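Local coordinates for Lysine/ornithine decarboxylase (Selenomonas ruminantium, PDB 5GJO), which decarboxylates L-lysine and L-ornithine with similar efficiency, using pyridoxal 5'-phosphate as cofactor, to give cadaverine and putrescine, at residues L7-V12 with H307-G312; V140-A145 with T188-E193; G220-V223 with G228-V231; P282-D287 with P337-G342. The protein carries 2 engineered substitutions. All blocks are in the same frame, centred on the assembly; numbering follows the deposited sequence. Where two conformers were deposited one is given.

Interaction 1: residues L7-V12 with H307-G312; sequences LSEKEV and HCFGKG. With SO4 (sulfate ion), chain F.
Glu9, whose side chain lies against Phe309, uses its backbone N to make the shortest polar bond here: Glu9 N donates to O3 of a sulfate ion at 2.8 Å, with an N-H...O angle of 154°. The ion probably comes from the crystallisation liquor. It sits where the first turn of helix 9-18 presents its N-H groups, a place where the helix end would be expected to favour an anion. Another of its oxygens, O2, lies at the edge of the Phe309 ring, near the ring plane.

The contact proper is carried by the aliphatic part of Glu9. With CG anti to the backbone N (chi1 -176°) and the chain extended beyond it, the side chain slides past Phe309 in the opposite direction. This lays Glu9 CG over one ring face in a CH-pi contact, 4.0 Å from the ring centroid of Phe309 and displaced toward the rim. Glu9 CB comes within 3.7 Å of Phe309 CE1, while the carboxylate continues past CB of Phe309, its plane 23° from that of the ring. At the far end of the ring, Val12 CG2 meets Phe309 CZ obliquely at 4.2 Å. Val12 and Phe309 both also touch Leu346 of strand 344-347, which joins this patch to the beta sheet.

The start of the helix is fixed by two reciprocal bonds: Glu11 N donates to Ser8 OG at 3.1 Å, and Ser8 N donates to Glu11 OE1 at 2.9 Å. Glu11 OE1 also forms a salt bridge with Arg381. Ser8 as N-cap and Glu11 three residues on thus make a capping box.

Interaction 2: residues V140-A145 with T188-E193; sequences VRNNKA and TAAYEE. With SO4 (sulfate ion), chain C.
The guanidinium of Arg141 takes Glu193 at its edge, and the carboxamide of Asn142 has Ala190 CB over one face. Residues 140-145 follow strand 133-137 of the cofactor-binding alpha/beta barrel and pack here on helix 189-207 of the same barrel. In the first pair, Arg141 NH1 donates to Glu193 OE2 at 2.8 Å in a salt bridge, 143° at the hydrogen. Glu193 has CG anti to the backbone N (chi1 167°) and an extended chain, which carries OE2 to the arginine. The two side chains cross at about a right angle, the guanidinium and carboxylate planes 59° apart, and OE2 is approached from above the carboxylate plane. In the second pair the methyl of Ala190 stands 3.6 Å from Asn142 CG and is equally far from OD1 and ND2, which places it squarely over the amide.

The turn of that amide is fixed by bonds at both of its ends. Asn142 OD1 accepts from Lys144 N at 2.9 Å, an Asx turn, while Asn142 ND2 donates to Val181 O and Ser185 OG.

Two waters add bridges: one donates to the carbonyls Arg141 O and Ala190 O; another accepts from Arg141 N and donates to Glu193 OE2. A sulfate, probably from the crystallisation liquor, is held by Lys144 NZ and, near the N-terminal end of the helix, by Ala189 N.

Chemically, Glu193 OE2 serves an arginine and a water together, consistent with an ionised carboxylate.

Interaction 3: residues G220-V223 with G228-V231; sequences GFPV and GLNV. With PLP (pyridoxal-5'-phosphate), chain H.
The backbones of Pro222-Val223 and Leu229-Val231 pass in broadly opposite directions without a hydrogen bond between them, coming nearest at Val223 CA and Leu229 CA, 6.3 Å apart. Both segments belong to one loop of the pyridoxal-phosphate-binding alpha/beta barrel, the connection from strand 214-216 to helix 233-247. The engineered Cys226, in a disulfide with the engineered Cys303, lies in the short stretch of chain between them.

Packing without a hydrogen bond makes the contact. Leu229 has CG anti to its own N (chi1 176°), which sends both methyls across to Pro222, the two side chains crossing at about a right angle. Leu229 CD1 rests against the ring, 3.8 Å from Pro222 CB, whereas CD2 of Leu229 sits 3.7 Å from the carbonyl O of Pro222. Val231 adds a looser touch, its CG1 at 4.3 Å from Pro222 CG. Met236 of helix 233-247 touches both Pro222 and Val231, so the proline packs against both its own loop and the following helix.

At the other end of the loop, Gly220 has a positive phi of 97°, a conformation in which any side chain would collide with the carbonyl O of the residue before. Its N meets phosphate oxygen O1P of the cofactor at 2.9 Å, almost straight at 176°.

Interaction 4: residues P282-D287 with P337-G342; sequences PWYILD and PELKIG
Tyr284, on strand 283-286 of the mixed beta sheet in the C-terminal beta domain, reaches across to the loop 337-342 that connects strands 329-336 and 344-347 of the same sheet. The nearest CA atoms, those of Tyr284 and Leu339, are 7.7 Å apart, so it is the length of the tyrosine that closes the gap. Its CG stands anti to the carbonyl carbon (chi1 -57°), which directs the ring at the loop.

The dispersive part is a CH-pi contact. Leu339 CB lies over one face of the ring, 4.0 Å from the Tyr284 centroid and displaced toward the rim. Its closest ring atom is Tyr284 CE1, at 3.6 Å from Leu339 CB. The two side chains cross at about a right angle, and Leu339 CD1 follows over the same face, above the CD2-CE2 side. Leu339 also packs on Val345 and Cys308. Tyr284 meets the ring of Phe319, with the planes at about 45°.

On the sheet's other surface, alternation along the strand turns Trp283 and Ile285 toward the second subunit, where they pack on its Thr151 and Val97.

The polar part gathers on the phenol oxygen. Leu339 N donates to Tyr284 OH at 3.1 Å in an almost straight bond, 173°, which ties the phenol to the loop backbone. A water in the plane of the ring, at its edge, links the phenol oxygen to the carbonyl of Pro337: it lies 2.8 Å from Tyr284 OH and donates to Pro337 O at 2.9 Å.

Interactions 2 and 3 belong to the cofactor-binding barrel, and interactions 1 and 4 to the beta domain. Each pair has centres 14 Å apart and touches: Tyr191 OH of interaction 2 lies 3.2 Å from Gly220 C of interaction 3 and bonds to the carbonyl of Gly219, while Cys308 and Phe309 of interaction 1 pack on Pro337 and Leu339 of interaction 4. The centres of interactions 2 and 4 are 42 Å apart. Along the chain, interactions 2 and 3 follow in series inside the loop closed by 7-12 with 307-312, whereas interactions 1 and 4 interleave. The chain thus starts beside the beta domain, runs through the barrel and comes back to pack on its N-terminal helix.

Interaction 1: residues L7-V12 with H307-G312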
loop_
_atom_site.group_PDB
_atom_site.type_symbol
_atom_site.label_atom_id
_atom_site.label_comp_id
_atom_site.label_asym_id
_atom_site.label_seq_id
_atom_site.Cartn_x
_atom_site.Cartn_y
_atom_site.Cartn_z
ATOM N N LEU A 7 9.476 -6.203 23.158
ATOM C CA LEU A 7 9.258 -5.311 24.245
ATOM C C LEU A 7 8.496 -5.999 25.371
ATOM O O LEU A 7 7.580 -6.736 25.135
ATOM C CB LEU A 7 8.444 -4.091 23.780
ATOM C CG LEU A 7 9.154 -3.175 22.769
ATOM C CD1 LEU A 7 8.168 -2.247 22.164
ATOM C CD2 LEU A 7 10.369 -2.443 23.322
ATOM N N SER A 8 8.833 -5.672 26.616
ATOM C CA SER A 8 8.044 -6.086 27.736
ATOM C C SER A 8 6.792 -5.250 27.893
ATOM O O SER A 8 6.698 -4.184 27.416
ATOM C CB SER A 8 8.858 -6.002 29.037
ATOM O OG SER A 8 9.000 -4.664 29.441
ATOM N N GLU A 9 5.827 -5.741 28.639
ATOM C CA GLU A 9 4.618 -4.985 28.953
ATOM C C GLU A 9 4.954 -3.634 29.585
ATOM O O GLU A 9 4.383 -2.604 29.180
ATOM C CB GLU A 9 3.669 -5.758 29.882
ATOM C CG GLU A 9 2.367 -4.994 30.112
ATOM C CD GLU A 9 1.328 -5.771 30.938
ATOM O OE1 GLU A 9 1.564 -6.951 31.255
ATOM O OE2 GLU A 9 0.298 -5.162 31.223
ATOM N N LYS A 10 5.889 -3.618 30.507
ATOM C CA LYS A 10 6.274 -2.359 31.146
ATOM C C LYS A 10 6.844 -1.349 30.176
ATOM O O LYS A 10 6.510 -0.171 30.232
ATOM C CB LYS A 10 7.275 -2.656 32.283
ATOM C CG LYS A 10 7.658 -1.351 32.958
ATOM C CD LYS A 10 8.778 -1.459 33.973
ATOM C CE LYS A 10 9.062 -0.041 34.519
ATOM N NZ LYS A 10 9.992 -0.210 35.679
ATOM N N GLU A 11 7.721 -1.814 29.280
ATOM C CA GLU A 11 8.298 -0.977 28.217
ATOM C C GLU A 11 7.247 -0.432 27.310
ATOM O O GLU A 11 7.345 0.679 26.857
ATOM C CB GLU A 11 9.360 -1.745 27.448
ATOM C CG GLU A 11 10.561 -2.106 28.334
ATOM C CD GLU A 11 11.505 -3.084 27.711
ATOM O OE1 GLU A 11 11.136 -3.867 26.816
ATOM O OE2 GLU A 11 12.660 -3.153 28.182
ATOM N N VAL A 12 6.321 -1.289 26.911
ATOM C CA VAL A 12 5.176 -0.841 26.100
ATOM C C VAL A 12 4.463 0.321 26.746
ATOM O O VAL A 12 4.210 1.377 26.108
ATOM C CB VAL A 12 4.168 -1.999 25.756
ATOM C CG1 VAL A 12 2.908 -1.453 25.113
ATOM C CG2 VAL A 12 4.815 -2.969 24.821
ATOM N N HIS A 307 0.248 -9.833 20.396
ATOM C CA HIS A 307 0.286 -10.055 21.830
ATOM C C HIS A 307 -0.616 -9.076 22.536
ATOM O O HIS A 307 -0.427 -7.867 22.422
ATOM C CB HIS A 307 1.717 -9.964 22.405
ATOM C CG HIS A 307 2.682 -10.835 21.657
ATOM N ND1 HIS A 307 3.454 -10.394 20.572
ATOM C CD2 HIS A 307 2.899 -12.161 21.734
ATOM C CE1 HIS A 307 4.139 -11.406 20.070
ATOM N NE2 HIS A 307 3.800 -12.493 20.728
ATOM N N CYS A 308 -1.554 -9.595 23.309
ATOM C CA CYS A 308 -2.468 -8.759 24.121
ATOM C C CYS A 308 -2.051 -8.898 25.555
ATOM O O CYS A 308 -1.591 -9.935 25.983
ATOM C CB CYS A 308 -3.919 -9.214 23.957
ATOM S SG CYS A 308 -4.512 -9.126 22.257
ATOM N N PHE A 309 -2.242 -7.907 26.343
ATOM C CA PHE A 309 -1.834 -8.033 27.762
ATOM C C PHE A 309 -3.142 -8.159 28.645
ATOM O O PHE A 309 -4.206 -7.610 28.307
ATOM C CB PHE A 309 -0.960 -6.813 28.122
ATOM C CG PHE A 309 0.304 -6.674 27.312
ATOM C CD1 PHE A 309 1.393 -7.497 27.517
ATOM C CD2 PHE A 309 0.401 -5.734 26.290
ATOM C CE1 PHE A 309 2.547 -7.399 26.805
ATOM C CE2 PHE A 309 1.568 -5.644 25.552
ATOM C CZ PHE A 309 2.624 -6.480 25.772
ATOM N N GLY A 310 -3.066 -8.832 29.783
ATOM C CA GLY A 310 -4.227 -9.028 30.689
ATOM C C GLY A 310 -4.333 -10.485 31.055
ATOM O O GLY A 310 -4.146 -11.344 30.178
ATOM N N LYS A 311 -4.655 -10.794 32.332
ATOM C CA LYS A 311 -4.553 -12.201 32.879
ATOM C C LYS A 311 -5.889 -12.993 33.021
ATOM O O LYS A 311 -5.840 -14.184 33.485
ATOM C CB LYS A 311 -3.825 -12.236 34.277
ATOM C CG LYS A 311 -2.445 -11.547 34.349
ATOM C CD LYS A 311 -1.905 -11.491 35.786
ATOM C CE LYS A 311 -0.686 -10.574 35.908
ATOM N NZ LYS A 311 0.409 -11.240 36.673
ATOM N N GLY A 312 -7.011 -12.324 32.663
ATOM C CA GLY A 312 -8.370 -12.868 32.731
ATOM C C GLY A 312 -8.750 -13.745 31.554
ATOM O O GLY A 312 -7.934 -14.028 30.671
HETATM S S SO4 F . 6.198 -9.252 29.793
HETATM O O1 SO4 F . 7.519 -9.525 30.334
HETATM O O2 SO4 F . 6.210 -9.226 28.343
HETATM O O3 SO4 F . 5.688 -8.019 30.311
HETATM O O4 SO4 F . 5.344 -10.360 30.218
#

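Interaction 2: residues V140-A145 with T188-E193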
loop_
_atom_site.group_PDB
_atom_site.type_symbol
_atom_site.label_atom_id
_atom_site.label_comp_id
_atom_site.label_asym_id
_atom_site.label_seq_id
_atom_site.Cartn_x
_atom_site.Cartn_y
_atom_site.Cartn_z
ATOM N N VAL A 140 15.507 -20.321 -11.120
ATOM C CA VAL A 140 15.723 -21.486 -10.330
ATOM C C VAL A 140 14.436 -22.007 -9.677
ATOM O O VAL A 140 13.425 -21.308 -9.635
ATOM C CB VAL A 140 16.852 -21.249 -9.320
ATOM C CG1 VAL A 140 18.108 -20.850 -10.039
ATOM C CG2 VAL A 140 16.443 -20.248 -8.227
ATOM N N ARG A 141 14.472 -23.266 -9.286
ATOM C CA ARG A 141 13.320 -23.965 -8.672
ATOM C C ARG A 141 13.243 -23.773 -7.169
ATOM O O ARG A 141 14.233 -23.723 -6.497
ATOM C CB ARG A 141 13.437 -25.469 -8.853
ATOM C CG ARG A 141 13.375 -25.916 -10.268
ATOM C CD ARG A 141 13.317 -27.452 -10.286
ATOM N NE ARG A 141 13.379 -27.741 -11.675
ATOM C CZ ARG A 141 14.481 -28.072 -12.306
ATOM N NH1 ARG A 141 15.604 -28.285 -11.650
ATOM N NH2 ARG A 141 14.409 -28.287 -13.612
ATOM N N ASN A 142 12.028 -23.727 -6.646
ATOM C CA ASN A 142 11.797 -23.721 -5.209
ATOM C C ASN A 142 10.349 -24.047 -4.892
ATOM O O ASN A 142 9.483 -23.301 -5.273
ATOM C CB ASN A 142 12.186 -22.376 -4.574
ATOM C CG ASN A 142 12.286 -22.448 -3.053
ATOM O OD1 ASN A 142 11.907 -23.420 -2.457
ATOM N ND2 ASN A 142 12.837 -21.415 -2.441
ATOM N N ASN A 143 10.241 -25.230 -4.273
ATOM C CA ASN A 143 8.898 -25.672 -3.937
ATOM C C ASN A 143 8.397 -25.132 -2.609
ATOM O O ASN A 143 7.248 -25.409 -2.248
ATOM C CB ASN A 143 8.850 -27.200 -3.834
ATOM C CG ASN A 143 8.983 -27.886 -5.174
ATOM O OD1 ASN A 143 8.650 -27.324 -6.211
ATOM N ND2 ASN A 143 9.501 -29.100 -5.147
ATOM N N LYS A 144 9.255 -24.393 -1.860
ATOM C CA LYS A 144 8.835 -23.844 -0.588
ATOM C C LYS A 144 9.113 -22.345 -0.415
ATOM O O LYS A 144 9.588 -21.924 0.599
ATOM C CB LYS A 144 9.508 -24.623 0.542
ATOM C CG LYS A 144 9.289 -26.112 0.506
ATOM C CD LYS A 144 10.005 -26.764 1.663
ATOM C CE LYS A 144 9.872 -28.263 1.640
ATOM N NZ LYS A 144 10.418 -28.784 2.912
ATOM N N ALA A 145 8.744 -21.553 -1.408
ATOM C CA ALA A 145 8.945 -20.122 -1.324
ATOM C C ALA A 145 7.595 -19.458 -1.162
ATOM O O ALA A 145 6.683 -19.772 -1.867
ATOM C CB ALA A 145 9.607 -19.608 -2.578
ATOM N N THR A 188 16.171 -25.403 2.144
ATOM C CA THR A 188 17.639 -25.342 2.010
ATOM C C THR A 188 18.114 -25.917 0.671
ATOM O O THR A 188 19.026 -25.351 -0.025
ATOM C CB THR A 188 18.276 -26.039 3.172
ATOM O OG1 THR A 188 17.927 -25.351 4.378
ATOM C CG2 THR A 188 19.767 -26.090 3.053
ATOM N N ALA A 189 17.467 -26.997 0.250
ATOM C CA ALA A 189 17.808 -27.661 -1.025
ATOM C C ALA A 189 17.755 -26.765 -2.245
ATOM O O ALA A 189 18.536 -26.955 -3.218
ATOM C CB ALA A 189 16.894 -28.867 -1.280
ATOM N N ALA A 190 16.852 -25.804 -2.242
ATOM C CA ALA A 190 16.757 -24.906 -3.369
ATOM C C ALA A 190 18.072 -24.154 -3.548
ATOM O O ALA A 190 18.506 -23.954 -4.642
ATOM C CB ALA A 190 15.615 -23.932 -3.181
ATOM N N TYR A 191 18.679 -23.719 -2.449
ATOM C CA TYR A 191 19.971 -23.076 -2.536
ATOM C C TYR A 191 21.038 -24.052 -3.040
ATOM O O TYR A 191 21.834 -23.722 -3.866
ATOM C CB TYR A 191 20.394 -22.529 -1.177
ATOM C CG TYR A 191 19.531 -21.417 -0.638
ATOM C CD1 TYR A 191 19.817 -20.093 -0.914
ATOM C CD2 TYR A 191 18.463 -21.684 0.189
ATOM C CE1 TYR A 191 19.047 -19.066 -0.411
ATOM C CE2 TYR A 191 17.691 -20.670 0.704
ATOM C CZ TYR A 191 17.985 -19.346 0.398
ATOM O OH TYR A 191 17.226 -18.323 0.897
ATOM N N GLU A 192 21.018 -25.266 -2.525
ATOM C CA GLU A 192 22.014 -26.258 -2.903
ATOM C C GLU A 192 21.949 -26.611 -4.382
ATOM O O GLU A 192 22.956 -26.742 -5.030
ATOM C CB GLU A 192 21.858 -27.510 -2.050
ATOM C CG GLU A 192 22.207 -27.275 -0.601
ATOM C CD GLU A 192 21.896 -28.445 0.310
ATOM O OE1 GLU A 192 22.666 -28.674 1.230
ATOM O OE2 GLU A 192 20.882 -29.114 0.120
ATOM N N GLU A 193 20.743 -26.766 -4.882
ATOM C CA GLU A 193 20.488 -27.027 -6.296
ATOM C C GLU A 193 20.936 -25.881 -7.232
ATOM O O GLU A 193 21.567 -26.111 -8.226
ATOM C CB GLU A 193 19.006 -27.351 -6.525
ATOM C CG GLU A 193 18.570 -27.322 -7.983
ATOM C CD GLU A 193 17.127 -27.764 -8.233
ATOM O OE1 GLU A 193 16.646 -28.642 -7.517
ATOM O OE2 GLU A 193 16.507 -27.251 -9.167
HETATM S S SO4 C . 14.199 -28.923 1.590
HETATM O O1 SO4 C . 15.444 -28.207 2.006
HETATM O O2 SO4 C . 14.439 -30.359 1.564
HETATM O O3 SO4 C . 13.267 -28.605 2.711
HETATM O O4 SO4 C . 13.627 -28.434 0.307
HETATM O O HOH W 1 17.015 -24.057 -7.054
HETATM O O HOH W 2 17.030 -24.796 -9.624
#

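Interaction 3: residues G220-V223 with G228-V231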
loop_
_atom_site.group_PDB
_atom_site.type_symbol
_atom_site.label_atom_id
_atom_site.label_comp_id
_atom_site.label_asym_id
_atom_site.label_seq_id
_atom_site.Cartn_x
_atom_site.Cartn_y
_atom_site.Cartn_z
ATOM N N GLY A 220 16.133 -14.646 0.729
ATOM C CA GLY A 220 15.108 -15.636 0.998
ATOM C C GLY A 220 15.155 -16.303 2.351
ATOM O O GLY A 220 14.290 -17.086 2.672
ATOM N N PHE A 221 16.180 -15.978 3.125
ATOM C CA PHE A 221 16.271 -16.522 4.455
ATOM C C PHE A 221 14.953 -16.128 5.230
ATOM O O PHE A 221 14.559 -14.981 5.182
ATOM C CB PHE A 221 17.500 -15.971 5.164
ATOM C CG PHE A 221 18.764 -16.117 4.358
ATOM C CD1 PHE A 221 19.367 -17.303 4.276
ATOM C CD2 PHE A 221 19.212 -15.069 3.593
ATOM C CE1 PHE A 221 20.536 -17.454 3.510
ATOM C CE2 PHE A 221 20.329 -15.206 2.787
ATOM C CZ PHE A 221 20.989 -16.380 2.777
ATOM N N PRO A 222 14.326 -17.071 5.948
ATOM C CA PRO A 222 13.007 -16.835 6.492
ATOM C C PRO A 222 13.000 -16.233 7.859
ATOM O O PRO A 222 13.992 -16.211 8.557
ATOM C CB PRO A 222 12.381 -18.224 6.447
ATOM C CG PRO A 222 13.523 -19.090 6.804
ATOM C CD PRO A 222 14.602 -18.500 5.883
ATOM N N VAL A 223 11.870 -15.707 8.206
ATOM C CA VAL A 223 11.631 -15.105 9.564
ATOM C C VAL A 223 10.331 -15.743 10.147
ATOM O O VAL A 223 9.407 -16.117 9.380
ATOM C CB VAL A 223 11.426 -13.609 9.264
ATOM C CG1 VAL A 223 10.589 -12.820 10.281
ATOM C CG2 VAL A 223 12.771 -12.936 8.931
ATOM N N GLY A 228 5.568 -19.163 14.376
ATOM C CA GLY A 228 6.986 -19.397 14.605
ATOM C C GLY A 228 7.686 -19.620 13.268
ATOM O O GLY A 228 7.231 -19.154 12.171
ATOM N N LEU A 229 8.815 -20.290 13.346
ATOM C CA LEU A 229 9.650 -20.559 12.130
ATOM C C LEU A 229 10.070 -22.016 12.250
ATOM O O LEU A 229 10.725 -22.368 13.246
ATOM C CB LEU A 229 10.882 -19.639 12.105
ATOM C CG LEU A 229 11.879 -19.897 10.919
ATOM C CD1 LEU A 229 11.088 -19.854 9.621
ATOM C CD2 LEU A 229 12.997 -18.886 10.896
ATOM N N ASN A 230 9.665 -22.846 11.287
ATOM C CA ASN A 230 9.901 -24.236 11.335
ATOM C C ASN A 230 11.217 -24.673 10.730
ATOM O O ASN A 230 11.430 -25.863 10.560
ATOM C CB ASN A 230 8.707 -24.987 10.729
ATOM C CG ASN A 230 8.586 -24.797 9.231
ATOM O OD1 ASN A 230 9.544 -24.409 8.558
ATOM N ND2 ASN A 230 7.371 -24.977 8.723
ATOM N N VAL A 231 12.115 -23.736 10.486
ATOM C CA VAL A 231 13.472 -23.983 9.950
ATOM C C VAL A 231 14.477 -23.634 11.028
ATOM O O VAL A 231 14.343 -22.614 11.657
ATOM C CB VAL A 231 13.727 -22.929 8.785
ATOM C CG1 VAL A 231 15.180 -22.727 8.433
ATOM C CG2 VAL A 231 12.948 -23.334 7.568
HETATM N N1 PLP H . 17.594 -9.221 -3.395
HETATM C C2 PLP H . 16.726 -9.171 -4.434
HETATM C C2A PLP H . 17.237 -8.932 -5.830
HETATM C C3 PLP H . 15.271 -9.350 -4.199
HETATM O O3 PLP H . 14.378 -9.304 -5.226
HETATM C C4 PLP H . 14.827 -9.581 -2.806
HETATM C C4A PLP H . 13.398 -9.770 -2.472
HETATM O O4A PLP H . 12.534 -9.329 -3.212
HETATM C C5 PLP H . 15.878 -9.614 -1.760
HETATM C C6 PLP H . 17.209 -9.430 -2.124
HETATM C C5A PLP H . 15.506 -9.845 -0.314
HETATM O O4P PLP H . 14.704 -11.019 -0.211
HETATM P P PLP H . 14.351 -11.644 1.230
HETATM O O1P PLP H . 15.696 -12.028 1.800
HETATM O O2P PLP H . 13.453 -12.814 0.910
HETATM O O3P PLP H . 13.667 -10.512 1.960
#

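Interaction 4: residues P282-D287 with P337-G342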
loop_
_atom_site.group_PDB
_atom_site.type_symbol
_atom_site.label_atom_id
_atom_site.label_comp_id
_atom_site.label_asym_id
_atom_site.label_seq_id
_atom_site.Cartn_x
_atom_site.Cartn_y
_atom_site.Cartn_z
ATOM N N PRO A 282 -16.312 -10.093 20.521
ATOM C CA PRO A 282 -15.997 -8.691 20.569
ATOM C C PRO A 282 -15.090 -8.265 19.429
ATOM O O PRO A 282 -14.245 -9.079 18.957
ATOM C CB PRO A 282 -15.236 -8.526 21.865
ATOM C CG PRO A 282 -15.010 -9.834 22.424
ATOM C CD PRO A 282 -15.679 -10.855 21.577
ATOM N N TRP A 283 -15.176 -6.994 19.055
ATOM C CA TRP A 283 -14.228 -6.373 18.110
ATOM C C TRP A 283 -13.434 -5.322 18.826
ATOM O O TRP A 283 -13.940 -4.554 19.671
ATOM C CB TRP A 283 -14.881 -5.695 16.956
ATOM C CG TRP A 283 -15.482 -6.572 15.913
ATOM C CD1 TRP A 283 -16.347 -7.623 16.106
ATOM C CD2 TRP A 283 -15.321 -6.461 14.485
ATOM N NE1 TRP A 283 -16.665 -8.207 14.888
ATOM C CE2 TRP A 283 -16.110 -7.464 13.885
ATOM C CE3 TRP A 283 -14.589 -5.620 13.658
ATOM C CZ2 TRP A 283 -16.117 -7.677 12.500
ATOM C CZ3 TRP A 283 -14.589 -5.846 12.306
ATOM C CH2 TRP A 283 -15.387 -6.838 11.726
ATOM N N TYR A 284 -12.184 -5.224 18.441
ATOM C CA TYR A 284 -11.336 -4.155 18.846
ATOM C C TYR A 284 -10.786 -3.460 17.609
ATOM O O TYR A 284 -10.242 -4.125 16.718
ATOM C CB TYR A 284 -10.155 -4.713 19.612
ATOM C CG TYR A 284 -10.646 -5.512 20.789
ATOM C CD1 TYR A 284 -11.273 -4.847 21.827
ATOM C CD2 TYR A 284 -10.512 -6.883 20.850
ATOM C CE1 TYR A 284 -11.788 -5.537 22.896
ATOM C CE2 TYR A 284 -10.958 -7.607 21.983
ATOM C CZ TYR A 284 -11.626 -6.904 22.967
ATOM O OH TYR A 284 -12.065 -7.485 24.107
ATOM N N ILE A 285 -10.881 -2.133 17.625
ATOM C CA ILE A 285 -10.356 -1.294 16.562
ATOM C C ILE A 285 -9.038 -0.710 17.008
ATOM O O ILE A 285 -8.950 -0.090 18.066
ATOM C CB ILE A 285 -11.337 -0.152 16.190
ATOM C CG1 ILE A 285 -12.644 -0.772 15.721
ATOM C CG2 ILE A 285 -10.752 0.676 15.053
ATOM C CD1 ILE A 285 -12.522 -1.792 14.649
ATOM N N LEU A 286 -7.985 -0.979 16.214
ATOM C CA LEU A 286 -6.620 -0.472 16.499
ATOM C C LEU A 286 -6.281 0.773 15.705
ATOM O O LEU A 286 -6.932 1.011 14.743
ATOM C CB LEU A 286 -5.561 -1.561 16.172
ATOM C CG LEU A 286 -5.836 -2.912 16.882
ATOM C CD1 LEU A 286 -4.763 -3.895 16.460
ATOM C CD2 LEU A 286 -5.811 -2.690 18.375
ATOM N N ASP A 287 -5.277 1.552 16.148
ATOM C CA ASP A 287 -4.833 2.693 15.441
ATOM C C ASP A 287 -3.810 2.463 14.340
ATOM O O ASP A 287 -3.398 3.446 13.697
ATOM C CB ASP A 287 -4.527 3.895 16.331
ATOM C CG ASP A 287 -3.383 3.659 17.335
ATOM O OD1 ASP A 287 -2.616 2.681 17.233
ATOM O OD2 ASP A 287 -3.239 4.530 18.250
ATOM N N PRO A 337 -7.959 -11.462 25.782
ATOM C CA PRO A 337 -8.637 -10.992 26.955
ATOM C C PRO A 337 -9.538 -9.847 26.687
ATOM O O PRO A 337 -9.590 -9.348 25.523
ATOM C CB PRO A 337 -7.504 -10.643 27.895
ATOM C CG PRO A 337 -6.458 -10.160 26.976
ATOM C CD PRO A 337 -6.556 -11.013 25.769
ATOM N N GLU A 338 -10.297 -9.452 27.706
ATOM C CA GLU A 338 -11.177 -8.330 27.560
ATOM C C GLU A 338 -10.332 -7.070 27.525
ATOM O O GLU A 338 -9.581 -6.796 28.465
ATOM C CB GLU A 338 -12.170 -8.219 28.739
ATOM C CG GLU A 338 -12.964 -6.920 28.698
ATOM C CD GLU A 338 -14.057 -6.760 29.775
ATOM O OE1 GLU A 338 -15.011 -6.012 29.539
ATOM O OE2 GLU A 338 -13.959 -7.371 30.839
ATOM N N LEU A 339 -10.304 -6.377 26.396
ATOM C CA LEU A 339 -9.564 -5.129 26.250
ATOM C C LEU A 339 -10.476 -3.876 26.306
ATOM O O LEU A 339 -11.681 -3.973 26.030
ATOM C CB LEU A 339 -8.780 -5.143 24.892
ATOM C CG LEU A 339 -7.844 -6.311 24.663
ATOM C CD1 LEU A 339 -7.217 -6.233 23.269
ATOM C CD2 LEU A 339 -6.774 -6.357 25.726
ATOM N N LYS A 340 -9.885 -2.747 26.643
ATOM C CA LYS A 340 -10.608 -1.480 26.751
ATOM C C LYS A 340 -9.893 -0.454 25.917
ATOM O O LYS A 340 -8.676 -0.575 25.653
ATOM C CB LYS A 340 -10.602 -0.936 28.157
ATOM C CG LYS A 340 -10.796 -1.919 29.268
ATOM C CD LYS A 340 -12.245 -2.248 29.469
ATOM C CE LYS A 340 -12.418 -3.179 30.678
ATOM N NZ LYS A 340 -13.607 -2.724 31.433
ATOM N N ILE A 341 -10.638 0.570 25.520
ATOM C CA ILE A 341 -10.078 1.695 24.795
ATOM C C ILE A 341 -8.891 2.239 25.582
ATOM O O ILE A 341 -8.969 2.377 26.839
ATOM C CB ILE A 341 -11.114 2.794 24.591
ATOM C CG1 ILE A 341 -12.144 2.293 23.586
ATOM C CG2 ILE A 341 -10.438 4.097 24.095
ATOM C CD1 ILE A 341 -13.297 3.275 23.356
ATOM N N GLY A 342 -7.778 2.503 24.867
ATOM C CA GLY A 342 -6.562 2.975 25.530
ATOM C C GLY A 342 -5.535 1.883 25.852
ATOM O O GLY A 342 -4.338 2.218 26.064
HETATM O O HOH W 3 -11.923 -10.285 24.004
#